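Local coordinates for protein extracellular ligand-binding receptor (Sphaerobacter thermophilus, PDB 4ZPJ) that probably binds a small ligand outside the membrane for delivery to an ABC transporter, as in the leucine-binding protein family, at residues G65-N70 with I127-E132; T110-L115 with A134-I139; R120-A125 with E358-E363. All blocks are in the same frame, centred on the assembly; numbering follows the deposited sequence. Where two conformers were deposited one is given.

Interaction 1 of 3, residues G65-N70 with I127-E132; sequences GPQGVN and ITLSNE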
ATOM      1  N   GLY A  65       2.876 -19.226   1.276  1.00 54.15           N
ATOM      2  CA  GLY A  65       2.016 -19.170   0.076  1.00 55.83           C
ATOM      3  C   GLY A  65       2.449 -18.022  -0.858  1.00 58.78           C
ATOM      4  O   GLY A  65       3.359 -17.249  -0.557  1.00 54.09           O
ATOM      5  N   PRO A  66       1.791 -17.895  -2.014  1.00 63.51           N
ATOM      6  CA  PRO A  66       2.179 -16.858  -2.975  1.00 60.72           C
ATOM      7  C   PRO A  66       2.056 -15.399  -2.439  1.00 56.96           C
ATOM      8  O   PRO A  66       2.751 -14.488  -2.908  1.00 54.68           O
ATOM      9  CB  PRO A  66       1.250 -17.123  -4.169  1.00 65.13           C
ATOM     10  CG  PRO A  66       0.077 -17.861  -3.612  1.00 65.86           C
ATOM     11  CD  PRO A  66       0.561 -18.610  -2.406  1.00 65.72           C
ATOM     12  N   GLN A  67       1.257 -15.153  -1.417  1.00 53.89           N
ATOM     13  CA  GLN A  67       1.249 -13.783  -0.891  1.00 54.25           C
ATOM     14  C   GLN A  67       2.339 -13.485   0.140  1.00 49.90           C
ATOM     15  O   GLN A  67       2.477 -12.355   0.552  1.00 48.76           O
ATOM     16  CB  GLN A  67      -0.105 -13.443  -0.356  1.00 59.15           C
ATOM     17  CG  GLN A  67      -1.161 -13.506  -1.433  1.00 66.91           C
ATOM     18  CD  GLN A  67      -1.050 -12.345  -2.383  1.00 70.21           C
ATOM     19  OE1 GLN A  67      -0.257 -11.422  -2.187  1.00 74.33           O
ATOM     20  NE2 GLN A  67      -1.849 -12.379  -3.414  1.00 78.99           N
ATOM     21  N   GLY A  68       3.154 -14.474   0.483  1.00 46.41           N
ATOM     22  CA  GLY A  68       4.159 -14.326   1.509  1.00 46.67           C
ATOM     23  C   GLY A  68       5.162 -13.256   1.272  1.00 44.17           C
ATOM     24  O   GLY A  68       5.664 -12.649   2.190  1.00 47.67           O
ATOM     25  N   VAL A  69       5.474 -13.017   0.030  1.00 45.03           N
ATOM     26  CA  VAL A  69       6.369 -11.915  -0.326  0.60 46.50           C
ATOM     27  C   VAL A  69       5.907 -10.536   0.229  1.00 44.79           C
ATOM     28  O   VAL A  69       6.743  -9.703   0.577  1.00 43.06           O
ATOM     29  CB  VAL A  69       6.622 -11.914  -1.854  0.60 46.93           C
ATOM     30  CG1 VAL A  69       7.067 -10.555  -2.375  0.60 46.63           C
ATOM     31  CG2 VAL A  69       7.670 -12.982  -2.176  0.60 46.71           C
ATOM     32  N   ASN A  70       4.592 -10.329   0.339  1.00 43.21           N
ATOM     33  CA  ASN A  70       4.013  -9.092   0.852  1.00 44.03           C
ATOM     34  C   ASN A  70       4.135  -9.005   2.375  1.00 44.94           C
ATOM     35  O   ASN A  70       4.614  -7.991   2.935  1.00 38.54           O
ATOM     36  CB  ASN A  70       2.558  -9.008   0.426  1.00 47.78           C
ATOM     37  CG  ASN A  70       1.897  -7.703   0.845  1.00 51.68           C
ATOM     38  OD1 ASN A  70       1.933  -7.273   2.013  1.00 54.76           O
ATOM     39  ND2 ASN A  70       1.278  -7.071  -0.103  1.00 51.66           N
ATOM     40  N   ILE A 127      -1.808  -7.740   9.068  1.00 37.44           N
ATOM     41  CA  ILE A 127      -2.954  -8.111   8.266  1.00 40.50           C
ATOM     42  C   ILE A 127      -2.752  -7.889   6.777  1.00 42.73           C
ATOM     43  O   ILE A 127      -2.890  -6.751   6.225  1.00 42.21           O
ATOM     44  CB  ILE A 127      -4.230  -7.439   8.710  1.00 44.30           C
ATOM     45  CG1 ILE A 127      -4.375  -7.555  10.242  1.00 48.49           C
ATOM     46  CG2 ILE A 127      -5.378  -8.075   7.930  1.00 43.65           C
ATOM     47  CD1 ILE A 127      -5.691  -7.015  10.765  1.00 54.16           C
ATOM     48  N   THR A 128      -2.405  -8.979   6.112  1.00 39.39           N
ATOM     49  CA  THR A 128      -1.972  -8.894   4.752  1.00 41.87           C
ATOM     50  C   THR A 128      -3.154  -8.834   3.788  1.00 40.03           C
ATOM     51  O   THR A 128      -3.173  -7.971   2.965  1.00 40.25           O
ATOM     52  CB  THR A 128      -1.023 -10.070   4.422  1.00 43.13           C
ATOM     53  OG1 THR A 128       0.054 -10.028   5.352  1.00 41.65           O
ATOM     54  CG2 THR A 128      -0.463  -9.981   2.980  1.00 42.23           C
ATOM     55  N   LEU A 129      -4.120  -9.739   3.891  1.00 42.11           N
ATOM     56  CA  LEU A 129      -5.197  -9.830   2.870  1.00 43.96           C
ATOM     57  C   LEU A 129      -6.517  -9.230   3.350  1.00 43.43           C
ATOM     58  O   LEU A 129      -6.873  -9.344   4.543  1.00 43.54           O
ATOM     59  CB  LEU A 129      -5.425 -11.275   2.449  1.00 46.06           C
ATOM     60  CG  LEU A 129      -4.192 -11.958   1.817  1.00 47.60           C
ATOM     61  CD1 LEU A 129      -4.508 -13.390   1.426  1.00 48.48           C
ATOM     62  CD2 LEU A 129      -3.639 -11.183   0.618  1.00 48.26           C
ATOM     63  N   SER A 130      -7.237  -8.607   2.418  1.00 40.00           N
ATOM     64  CA  SER A 130      -8.525  -8.016   2.718  1.00 41.01           C
ATOM     65  C   SER A 130      -9.499  -9.038   3.213  1.00 43.56           C
ATOM     66  O   SER A 130     -10.240  -8.761   4.155  1.00 44.33           O
ATOM     67  CB  SER A 130      -9.132  -7.319   1.482  1.00 41.92           C
ATOM     68  OG  SER A 130      -8.347  -6.199   1.097  1.00 40.02           O
ATOM     69  N   ASN A 131      -9.520 -10.227   2.608  1.00 45.88           N
ATOM     70  CA  ASN A 131     -10.385 -11.285   3.172  1.00 51.48           C
ATOM     71  C   ASN A 131      -9.975 -11.678   4.605  1.00 46.71           C
ATOM     72  O   ASN A 131     -10.828 -11.975   5.407  1.00 45.30           O
ATOM     73  CB  ASN A 131     -10.560 -12.514   2.241  1.00 54.19           C
ATOM     74  CG  ASN A 131      -9.239 -13.206   1.884  1.00 60.05           C
ATOM     75  OD1 ASN A 131      -8.172 -12.900   2.420  1.00 62.50           O
ATOM     76  ND2 ASN A 131      -9.321 -14.163   0.959  1.00 67.95           N
ATOM     77  N   GLU A 132      -8.689 -11.608   4.942  1.00 45.33           N
ATOM     78  CA  GLU A 132      -8.273 -11.914   6.321  1.00 45.98           C
ATOM     79  C   GLU A 132      -8.764 -10.800   7.275  1.00 44.00           C
ATOM     80  O   GLU A 132      -9.265 -11.066   8.354  1.00 41.37           O
ATOM     81  CB  GLU A 132      -6.754 -12.049   6.418  1.00 48.52           C
ATOM     82  CG  GLU A 132      -6.163 -13.376   5.971  1.00 52.63           C
ATOM     83  CD  GLU A 132      -4.649 -13.314   5.786  1.00 59.51           C
ATOM     84  OE1 GLU A 132      -4.044 -12.191   5.551  1.00 59.40           O
ATOM     85  OE2 GLU A 132      -4.058 -14.411   5.847  1.00 58.28           O
TER
HETATM   86  O   HOH W   1       1.382  -7.994   4.573  1.00 37.86           O
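Thr128, Gln67 and Leu129 give most of the surface in this small contact, and Asn70 completes it. The CG2 methyl of Thr128 lies 3.7 Å from Asn70 OD1, the two side chains lying alongside with reversed directions. Asn70 has its CG anti to the backbone N (chi1 -176°), which carries the amide across to that methyl. Beside it, Leu129 CD2 rests on the aliphatic part of Gln67, 4.0 Å from CG; the glutamine chain bends at chi2, which brings its CD close to the same methyl. Polar atoms meet through a water that donates to Asn70 OD1 (2.7 Å) and lies 2.6 Å from Thr128 OG1, a hydroxyl that also accepts the backbone N-H of Thr62. Leu129, at the N-cap position of helix 130-142, gives its N-H to Glu132 OE1 at 3.0 Å. Both segments run from a loop into the first turn of a helix, at the C-terminal ends of the parallel strands 55-61 and 123-126, where type I periplasmic-binding folds commonly place ligand-contacting loops. The contact is held by van der Waals packing and one bridging water, with no direct polar bond between the segments.

Interaction 2 of 3, residues T110-L115 with A134-I139; sequences TKTRQL and AAVRDI. With ZN (zinc ion), chain M.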
ATOM      1  N   THR A 110      -7.819 -18.051  13.881  1.00 50.78           N
ATOM      2  CA  THR A 110      -7.128 -18.861  14.849  1.00 50.83           C
ATOM      3  C   THR A 110      -5.898 -18.107  15.343  1.00 49.08           C
ATOM      4  O   THR A 110      -5.670 -17.959  16.527  1.00 50.01           O
ATOM      5  CB  THR A 110      -6.671 -20.198  14.199  1.00 51.47           C
ATOM      6  OG1 THR A 110      -7.823 -20.946  13.755  1.00 54.78           O
ATOM      7  CG2 THR A 110      -5.853 -21.035  15.196  1.00 52.05           C
ATOM      8  N   LYS A 111      -5.067 -17.665  14.429  1.00 48.27           N
ATOM      9  CA  LYS A 111      -3.879 -16.931  14.851  1.00 49.51           C
ATOM     10  C   LYS A 111      -4.205 -15.702  15.691  1.00 47.79           C
ATOM     11  O   LYS A 111      -3.527 -15.447  16.675  1.00 47.04           O
ATOM     12  CB  LYS A 111      -3.002 -16.577  13.639  1.00 48.88           C
ATOM     13  CG  LYS A 111      -2.321 -17.809  13.005  1.00 53.49           C
ATOM     14  CD  LYS A 111      -1.826 -18.820  14.046  1.00 53.48           C
ATOM     15  CE  LYS A 111      -0.996 -19.935  13.431  1.00 56.27           C
ATOM     16  NZ  LYS A 111       0.324 -19.435  13.026  1.00 56.06           N
ATOM     17  N   THR A 112      -5.237 -14.962  15.301  1.00 46.72           N
ATOM     18  CA  THR A 112      -5.576 -13.727  15.966  1.00 47.61           C
ATOM     19  C   THR A 112      -6.102 -14.082  17.328  1.00 50.96           C
ATOM     20  O   THR A 112      -5.689 -13.472  18.306  1.00 50.76           O
ATOM     21  CB  THR A 112      -6.605 -12.897  15.155  1.00 46.85           C
ATOM     22  OG1 THR A 112      -6.020 -12.467  13.923  1.00 44.66           O
ATOM     23  CG2 THR A 112      -7.038 -11.673  15.899  1.00 47.10           C
ATOM     24  N   ARG A 113      -6.958 -15.113  17.419  1.00 53.99           N
ATOM     25  CA  ARG A 113      -7.463 -15.503  18.732  1.00 57.95           C
ATOM     26  C   ARG A 113      -6.345 -15.890  19.679  1.00 55.02           C
ATOM     27  O   ARG A 113      -6.376 -15.522  20.832  1.00 55.61           O
ATOM     28  CB  ARG A 113      -8.478 -16.639  18.657  1.00 64.05           C
ATOM     29  CG  ARG A 113      -9.864 -16.134  18.288  1.00 69.58           C
ATOM     30  CD  ARG A 113     -10.993 -17.048  18.782  1.00 74.06           C
ATOM     31  NE  ARG A 113     -12.214 -16.250  19.027  1.00 80.77           N
ATOM     32  CZ  ARG A 113     -13.167 -15.971  18.121  1.00 80.37           C
ATOM     33  NH1 ARG A 113     -13.110 -16.441  16.876  1.00 77.20           N
ATOM     34  NH2 ARG A 113     -14.209 -15.231  18.472  1.00 81.58           N
ATOM     35  N   GLN A 114      -5.362 -16.618  19.178  1.00 52.17           N
ATOM     36  CA  GLN A 114      -4.189 -16.992  19.970  1.00 55.03           C
ATOM     37  C   GLN A 114      -3.359 -15.783  20.502  1.00 51.17           C
ATOM     38  O   GLN A 114      -3.001 -15.737  21.659  1.00 50.56           O
ATOM     39  CB  GLN A 114      -3.328 -17.953  19.143  1.00 58.63           C
ATOM     40  CG  GLN A 114      -1.911 -18.141  19.626  1.00 65.94           C
ATOM     41  CD  GLN A 114      -0.997 -18.707  18.551  1.00 74.44           C
ATOM     42  OE1 GLN A 114      -1.375 -19.627  17.793  1.00 79.85           O
ATOM     43  NE2 GLN A 114       0.229 -18.174  18.493  1.00 75.85           N
ATOM     44  N   LEU A 115      -3.087 -14.798  19.661  1.00 48.49           N
ATOM     45  CA  LEU A 115      -2.266 -13.663  20.072  1.00 48.27           C
ATOM     46  C   LEU A 115      -2.975 -12.875  21.162  1.00 49.25           C
ATOM     47  O   LEU A 115      -2.342 -12.421  22.097  1.00 49.10           O
ATOM     48  CB  LEU A 115      -2.010 -12.719  18.902  1.00 45.75           C
ATOM     49  CG  LEU A 115      -1.190 -13.198  17.722  1.00 45.27           C
ATOM     50  CD1 LEU A 115      -1.406 -12.213  16.560  1.00 44.34           C
ATOM     51  CD2 LEU A 115       0.282 -13.298  18.099  1.00 44.96           C
ATOM     52  N   ALA A 134     -11.438  -8.735   6.935  1.00 44.71           N
ATOM     53  CA  ALA A 134     -12.870  -8.866   7.114  1.00 49.42           C
ATOM     54  C   ALA A 134     -13.195 -10.027   8.087  1.00 50.51           C
ATOM     55  O   ALA A 134     -14.075  -9.906   8.959  1.00 52.84           O
ATOM     56  CB  ALA A 134     -13.566  -9.083   5.760  1.00 50.74           C
ATOM     57  N   ALA A 135     -12.478 -11.137   7.963  1.00 48.08           N
ATOM     58  CA  ALA A 135     -12.740 -12.260   8.857  1.00 48.95           C
ATOM     59  C   ALA A 135     -12.294 -11.990  10.313  1.00 47.08           C
ATOM     60  O   ALA A 135     -12.863 -12.539  11.210  1.00 47.97           O
ATOM     61  CB  ALA A 135     -12.124 -13.541   8.308  1.00 49.86           C
ATOM     62  N   VAL A 136     -11.334 -11.116  10.589  1.00 45.59           N
ATOM     63  CA  VAL A 136     -10.915 -10.923  12.030  1.00 46.01           C
ATOM     64  C   VAL A 136     -11.394  -9.592  12.694  1.00 46.47           C
ATOM     65  O   VAL A 136     -11.239  -9.356  13.918  1.00 46.71           O
ATOM     66  CB  VAL A 136      -9.388 -11.052  12.162  1.00 47.94           C
ATOM     67  CG1 VAL A 136      -8.922 -12.388  11.679  1.00 47.29           C
ATOM     68  CG2 VAL A 136      -8.648  -9.930  11.390  1.00 46.44           C
ATOM     69  N   ARG A 137     -12.005  -8.730  11.896  1.00 47.78           N
ATOM     70  CA  ARG A 137     -12.401  -7.380  12.362  1.00 45.90           C
ATOM     71  C   ARG A 137     -13.208  -7.409  13.633  1.00 46.16           C
ATOM     72  O   ARG A 137     -12.844  -6.747  14.633  1.00 45.96           O
ATOM     73  CB  ARG A 137     -13.193  -6.658  11.269  1.00 44.93           C
ATOM     74  CG  ARG A 137     -13.554  -5.215  11.612  1.00 44.50           C
ATOM     75  CD  ARG A 137     -14.994  -5.160  12.060  1.00 47.35           C
ATOM     76  NE  ARG A 137     -15.355  -3.821  12.460  1.00 48.50           N
ATOM     77  CZ  ARG A 137     -16.193  -3.525  13.454  1.00 49.96           C
ATOM     78  NH1 ARG A 137     -16.431  -2.238  13.736  1.00 49.66           N
ATOM     79  NH2 ARG A 137     -16.782  -4.490  14.156  1.00 46.83           N
ATOM     80  N   ASP A 138     -14.313  -8.147  13.596  1.00 46.67           N
ATOM     81  CA  ASP A 138     -15.179  -8.312  14.763  1.00 48.41           C
ATOM     82  C   ASP A 138     -14.421  -8.864  15.975  1.00 48.04           C
ATOM     83  O   ASP A 138     -14.635  -8.397  17.089  1.00 50.68           O
ATOM     84  CB  ASP A 138     -16.448  -9.140  14.418  1.00 52.45           C
ATOM     85  CG  ASP A 138     -17.550  -8.280  13.742  1.00 56.80           C
ATOM     86  OD1 ASP A 138     -17.296  -7.092  13.484  1.00 59.92           O
ATOM     87  OD2 ASP A 138     -18.675  -8.742  13.456  1.00 60.40           O
ATOM     88  N   ILE A 139     -13.494  -9.798  15.772  1.00 47.47           N
ATOM     89  CA  ILE A 139     -12.692 -10.320  16.900  1.00 47.49           C
ATOM     90  C   ILE A 139     -11.831  -9.222  17.513  1.00 46.82           C
ATOM     91  O   ILE A 139     -11.787  -9.029  18.712  1.00 47.78           O
ATOM     92  CB  ILE A 139     -11.815 -11.520  16.461  1.00 47.05           C
ATOM     93  CG1 ILE A 139     -12.699 -12.792  16.266  1.00 50.43           C
ATOM     94  CG2 ILE A 139     -10.745 -11.822  17.485  1.00 45.70           C
ATOM     95  CD1 ILE A 139     -12.192 -13.735  15.196  1.00 48.58           C
TER
HETATM   96 ZN    ZN M 512     -19.342  -7.885  11.549  1.00 93.98          ZN
HETATM   97  O   HOH W   2     -21.129  -8.989  12.270  1.00 57.06           O
HETATM   98  O   HOH W   3     -17.430  -7.343   9.982  1.00 61.38           O
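Ile139 sets its CG1 anti to the carbonyl carbon (chi1 -74°), which sends CG1 and CD1 toward Arg113 and leaves CG2 facing Thr112; Arg113, with its chain extended from CG to NE, reaches over to meet it. The contact is helix-helix packing within the alpha/beta Rossmann-like domain of a type I periplasmic-binding fold: helices 105-117 and 130-142 are successive crossover helices, joined through strand 123-126. Their local axes come within 10.2 Å and run nearly in the same direction, crossing at -26°. The Arg113 and Ile139 side chains meet at about a right angle, and Ile139 CG1 sits 3.4 Å above the guanidinium plane of Arg113, displaced from the middle of the group toward its edge atoms. CD1 approaches one of its nitrogens, NH1, to 3.3 Å. One isoleucine thus covers part of a guanidinium face with its longer branch while its other methyl, CG2, packs 4.0 Å from Thr112 CG2. An alanine at Ile139 would remove both branches, and would probably leave that part of the Arg113 face uncovered and the Thr112 methyl without its neighbour. Deeper in, Val136 CG1 lies 3.7 Å from Thr112 OG1, the two side chains crossing obliquely. That hydroxyl is already engaged with the carbonyl O of Ala108, one turn earlier in its own helix, so the valine meets a satisfied polar atom. Ile109 and Ile116 extend the apolar surface around Ile139. On helix 130-142, Asp138 turns its carboxylate to a zinc ion and to Arg137, whose NH2 meets OD1 at 2.7 Å in a salt bridge. The zinc is bound by Asp138 OD2 at 2.2 Å and by two waters.

Interaction 3 of 3, residues R120-A125 with E358-E363; sequences RVHLIA and EVENKE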
ATOM      1  N   ARG A 120      -1.526 -12.763  25.012  1.00 54.70           N
ATOM      2  CA  ARG A 120      -1.906 -11.571  25.756  1.00 57.54           C
ATOM      3  C   ARG A 120      -1.157 -10.340  25.242  1.00 53.90           C
ATOM      4  O   ARG A 120      -0.567  -9.598  25.964  1.00 53.22           O
ATOM      5  CB  ARG A 120      -1.721 -11.803  27.259  1.00 64.65           C
ATOM      6  CG  ARG A 120      -2.587 -12.953  27.838  1.00 69.98           C
ATOM      7  CD  ARG A 120      -4.084 -12.593  27.796  1.00 72.43           C
ATOM      8  NE  ARG A 120      -4.975 -13.659  28.272  1.00 74.87           N
ATOM      9  CZ  ARG A 120      -6.280 -13.500  28.556  1.00 74.53           C
ATOM     10  NH1 ARG A 120      -6.876 -12.315  28.419  1.00 69.78           N
ATOM     11  NH2 ARG A 120      -6.990 -14.542  28.982  1.00 72.18           N
ATOM     12  N   VAL A 121      -1.213 -10.119  23.945  1.00 51.80           N
ATOM     13  CA  VAL A 121      -0.523  -8.984  23.388  1.00 49.47           C
ATOM     14  C   VAL A 121      -1.304  -7.705  23.630  1.00 49.46           C
ATOM     15  O   VAL A 121      -2.499  -7.715  23.781  1.00 48.50           O
ATOM     16  CB  VAL A 121      -0.224  -9.179  21.890  1.00 48.24           C
ATOM     17  CG1 VAL A 121       0.584 -10.443  21.690  1.00 48.73           C
ATOM     18  CG2 VAL A 121      -1.481  -9.221  21.034  1.00 45.69           C
ATOM     19  N   HIS A 122      -0.604  -6.585  23.646  1.00 51.25           N
ATOM     20  CA  HIS A 122      -1.213  -5.302  23.942  1.00 52.43           C
ATOM     21  C   HIS A 122      -1.600  -4.531  22.679  1.00 47.87           C
ATOM     22  O   HIS A 122      -2.290  -3.532  22.756  1.00 47.72           O
ATOM     23  CB  HIS A 122      -0.214  -4.490  24.768  1.00 59.81           C
ATOM     24  CG  HIS A 122       0.184  -5.160  26.051  1.00 67.91           C
ATOM     25  ND1 HIS A 122       1.501  -5.298  26.440  1.00 74.89           N
ATOM     26  CD2 HIS A 122      -0.556  -5.758  27.017  1.00 71.68           C
ATOM     27  CE1 HIS A 122       1.557  -5.923  27.601  1.00 74.64           C
ATOM     28  NE2 HIS A 122       0.322  -6.213  27.973  1.00 81.04           N
ATOM     29  N   LEU A 123      -1.141  -5.019  21.527  1.00 45.50           N
ATOM     30  CA  LEU A 123      -1.291  -4.366  20.255  1.00 43.70           C
ATOM     31  C   LEU A 123      -1.062  -5.390  19.132  1.00 40.99           C
ATOM     32  O   LEU A 123      -0.204  -6.253  19.263  1.00 39.68           O
ATOM     33  CB  LEU A 123      -0.263  -3.213  20.170  1.00 46.59           C
ATOM     34  CG  LEU A 123      -0.328  -2.433  18.857  1.00 48.87           C
ATOM     35  CD1 LEU A 123      -0.002  -0.953  19.009  1.00 53.43           C
ATOM     36  CD2 LEU A 123       0.600  -3.062  17.835  1.00 49.19           C
ATOM     37  N   ILE A 124      -1.772  -5.264  18.014  1.00 39.20           N
ATOM     38  CA  ILE A 124      -1.548  -6.116  16.845  1.00 39.39           C
ATOM     39  C   ILE A 124      -1.239  -5.280  15.633  1.00 38.77           C
ATOM     40  O   ILE A 124      -1.915  -4.291  15.387  1.00 43.05           O
ATOM     41  CB  ILE A 124      -2.754  -7.028  16.588  1.00 41.50           C
ATOM     42  CG1 ILE A 124      -2.662  -8.282  17.493  1.00 43.75           C
ATOM     43  CG2 ILE A 124      -2.823  -7.544  15.155  1.00 41.05           C
ATOM     44  CD1 ILE A 124      -3.903  -9.119  17.430  1.00 45.04           C
ATOM     45  N   ALA A 125      -0.222  -5.677  14.869  1.00 39.13           N
ATOM     46  CA  ALA A 125       0.147  -5.004  13.619  1.00 37.97           C
ATOM     47  C   ALA A 125       0.084  -6.024  12.508  1.00 40.13           C
ATOM     48  O   ALA A 125       0.286  -7.217  12.742  1.00 36.74           O
ATOM     49  CB  ALA A 125       1.555  -4.411  13.703  1.00 35.92           C
ATOM     50  N   GLU A 358       3.541   2.801  28.859  1.00 65.86           N
ATOM     51  CA  GLU A 358       2.411   2.379  29.707  1.00 69.37           C
ATOM     52  C   GLU A 358       1.324   1.871  28.775  1.00 64.19           C
ATOM     53  O   GLU A 358       0.238   2.413  28.666  1.00 68.78           O
ATOM     54  CB  GLU A 358       1.918   3.489  30.665  1.00 73.26           C
ATOM     55  CG  GLU A 358       2.844   3.806  31.861  1.00 83.68           C
ATOM     56  CD  GLU A 358       3.234   2.586  32.732  1.00 89.50           C
ATOM     57  OE1 GLU A 358       2.840   2.525  33.924  1.00 94.77           O
ATOM     58  OE2 GLU A 358       3.964   1.684  32.246  1.00 89.17           O
ATOM     59  N   VAL A 359       1.658   0.776  28.132  1.00 59.92           N
ATOM     60  CA  VAL A 359       0.887   0.218  27.046  1.00 58.84           C
ATOM     61  C   VAL A 359      -0.429  -0.433  27.491  1.00 60.39           C
ATOM     62  O   VAL A 359      -1.307  -0.647  26.689  1.00 59.95           O
ATOM     63  CB  VAL A 359       1.759  -0.794  26.300  1.00 57.56           C
ATOM     64  CG1 VAL A 359       1.836  -2.151  27.055  1.00 58.39           C
ATOM     65  CG2 VAL A 359       1.261  -0.994  24.892  1.00 58.26           C
ATOM     66  N   GLU A 360      -0.560  -0.750  28.769  1.00 66.23           N
ATOM     67  CA  GLU A 360      -1.783  -1.346  29.289  1.00 69.37           C
ATOM     68  C   GLU A 360      -2.847  -0.290  29.491  1.00 67.97           C
ATOM     69  O   GLU A 360      -3.999  -0.610  29.718  1.00 71.90           O
ATOM     70  CB  GLU A 360      -1.533  -2.054  30.629  1.00 74.54           C
ATOM     71  CG  GLU A 360      -0.485  -3.176  30.586  1.00 75.93           C
ATOM     72  CD  GLU A 360       0.948  -2.678  30.755  1.00 77.67           C
ATOM     73  OE1 GLU A 360       1.155  -1.498  31.182  1.00 76.99           O
ATOM     74  OE2 GLU A 360       1.866  -3.478  30.448  1.00 76.20           O
ATOM     75  N   ASN A 361      -2.460   0.975  29.437  1.00 65.20           N
ATOM     76  CA  ASN A 361      -3.420   2.064  29.481  1.00 61.51           C
ATOM     77  C   ASN A 361      -3.974   2.304  28.061  1.00 57.39           C
ATOM     78  O   ASN A 361      -3.445   3.117  27.304  1.00 55.55           O
ATOM     79  CB  ASN A 361      -2.736   3.289  30.075  1.00 60.21           C
ATOM     80  CG  ASN A 361      -3.667   4.445  30.215  1.00 61.39           C
ATOM     81  OD1 ASN A 361      -4.755   4.453  29.631  1.00 63.05           O
ATOM     82  ND2 ASN A 361      -3.245   5.449  30.963  1.00 60.06           N
ATOM     83  N   LYS A 362      -5.010   1.553  27.704  1.00 56.23           N
ATOM     84  CA  LYS A 362      -5.559   1.560  26.355  1.00 60.15           C
ATOM     85  C   LYS A 362      -6.036   2.928  25.931  1.00 58.36           C
ATOM     86  O   LYS A 362      -5.875   3.306  24.766  1.00 57.49           O
ATOM     87  CB  LYS A 362      -6.712   0.561  26.202  1.00 62.43           C
ATOM     88  CG  LYS A 362      -6.220  -0.866  26.063  1.00 67.61           C
ATOM     89  CD  LYS A 362      -7.215  -1.755  25.348  1.00 70.52           C
ATOM     90  CE  LYS A 362      -7.938  -2.692  26.299  1.00 74.84           C
ATOM     91  NZ  LYS A 362      -8.253  -3.975  25.607  1.00 77.52           N
ATOM     92  N   GLU A 363      -6.635   3.661  26.858  1.00 58.33           N
ATOM     93  CA  GLU A 363      -7.167   4.987  26.554  1.00 58.66           C
ATOM     94  C   GLU A 363      -6.016   5.862  26.069  1.00 54.17           C
ATOM     95  O   GLU A 363      -6.105   6.456  25.002  1.00 49.50           O
ATOM     96  CB  GLU A 363      -7.853   5.616  27.780  1.00 67.92           C
ATOM     97  CG  GLU A 363      -8.682   6.871  27.499  1.00 76.85           C
ATOM     98  CD  GLU A 363      -8.370   8.045  28.455  1.00 88.01           C
ATOM     99  OE1 GLU A 363      -7.380   8.789  28.208  1.00 90.18           O
ATOM    100  OE2 GLU A 363      -9.126   8.249  29.447  1.00 88.46           O
TER
HETATM  101  O   HOH W   4       0.424  -6.297  31.194  1.00 56.44           O
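His122 and Val359 meet at about a right angle, with the ring of the histidine brought up against one branch of the valine. His122 places CG anti to its carbonyl carbon (chi1 -59°), which directs the imidazole toward residues 358-363. Val359 CG1 stands between its own backbone N and carbonyl carbon (chi1 79°) and comes obliquely to the ring, 3.2 Å from His122 ND1. The two methyls divide the contact, CG1 against the ring and CG2 against His122 CB at 3.8 Å. Glu360 follows a bent course at chi2, which folds its carboxylate back to the far end of the ring: OE2 lies 3.8 Å from His122 CE1, with the ring and carboxylate planes 81° apart. A water bridges the two groups at long range, 3.2 Å from His122 NE2, and donates to Glu360 OE2 at 3.3 Å. The main partner of this carboxylate is Arg92, in a salt bridge, while the weak hydrogen bond from the backbone N of Arg56 to His122 ND1 is consistent with an unprotonated ND1. Val359 and Glu360 are the central residues of a type I beta turn from Glu358 to Asn361, which leads into helix 362-371 with Asn361 at its N-cap, its OD1 taking the backbone N-H of Ala364. The turn between helices 336-354 and 362-371 is packed against the segment that carries strand 123-126 of the sheet.

How the interactions relate
The three contacts follow one region of the parallel part of the six-stranded mixed sheet, built as alternating strands and helices. Along the chain their segments alternate: 65-70 of interaction 1, 110-115 of interaction 2, 120-125 of interaction 3, then 127-132 and 134-139 on helix 130-142, which interactions 1 and 2 share, and last 358-363. The centres of interactions 1 and 3 are about 24 Å apart, and interaction 2 lies between them, about 15 Å from the first and 16 Å from the other. Ile127 packs on Val136, and Leu115 on Ile124, linking neighbouring contacts. Residues 358-363, more than 230 residues on, return to pack on the same domain, which is therefore built from chain regions far apart in sequence.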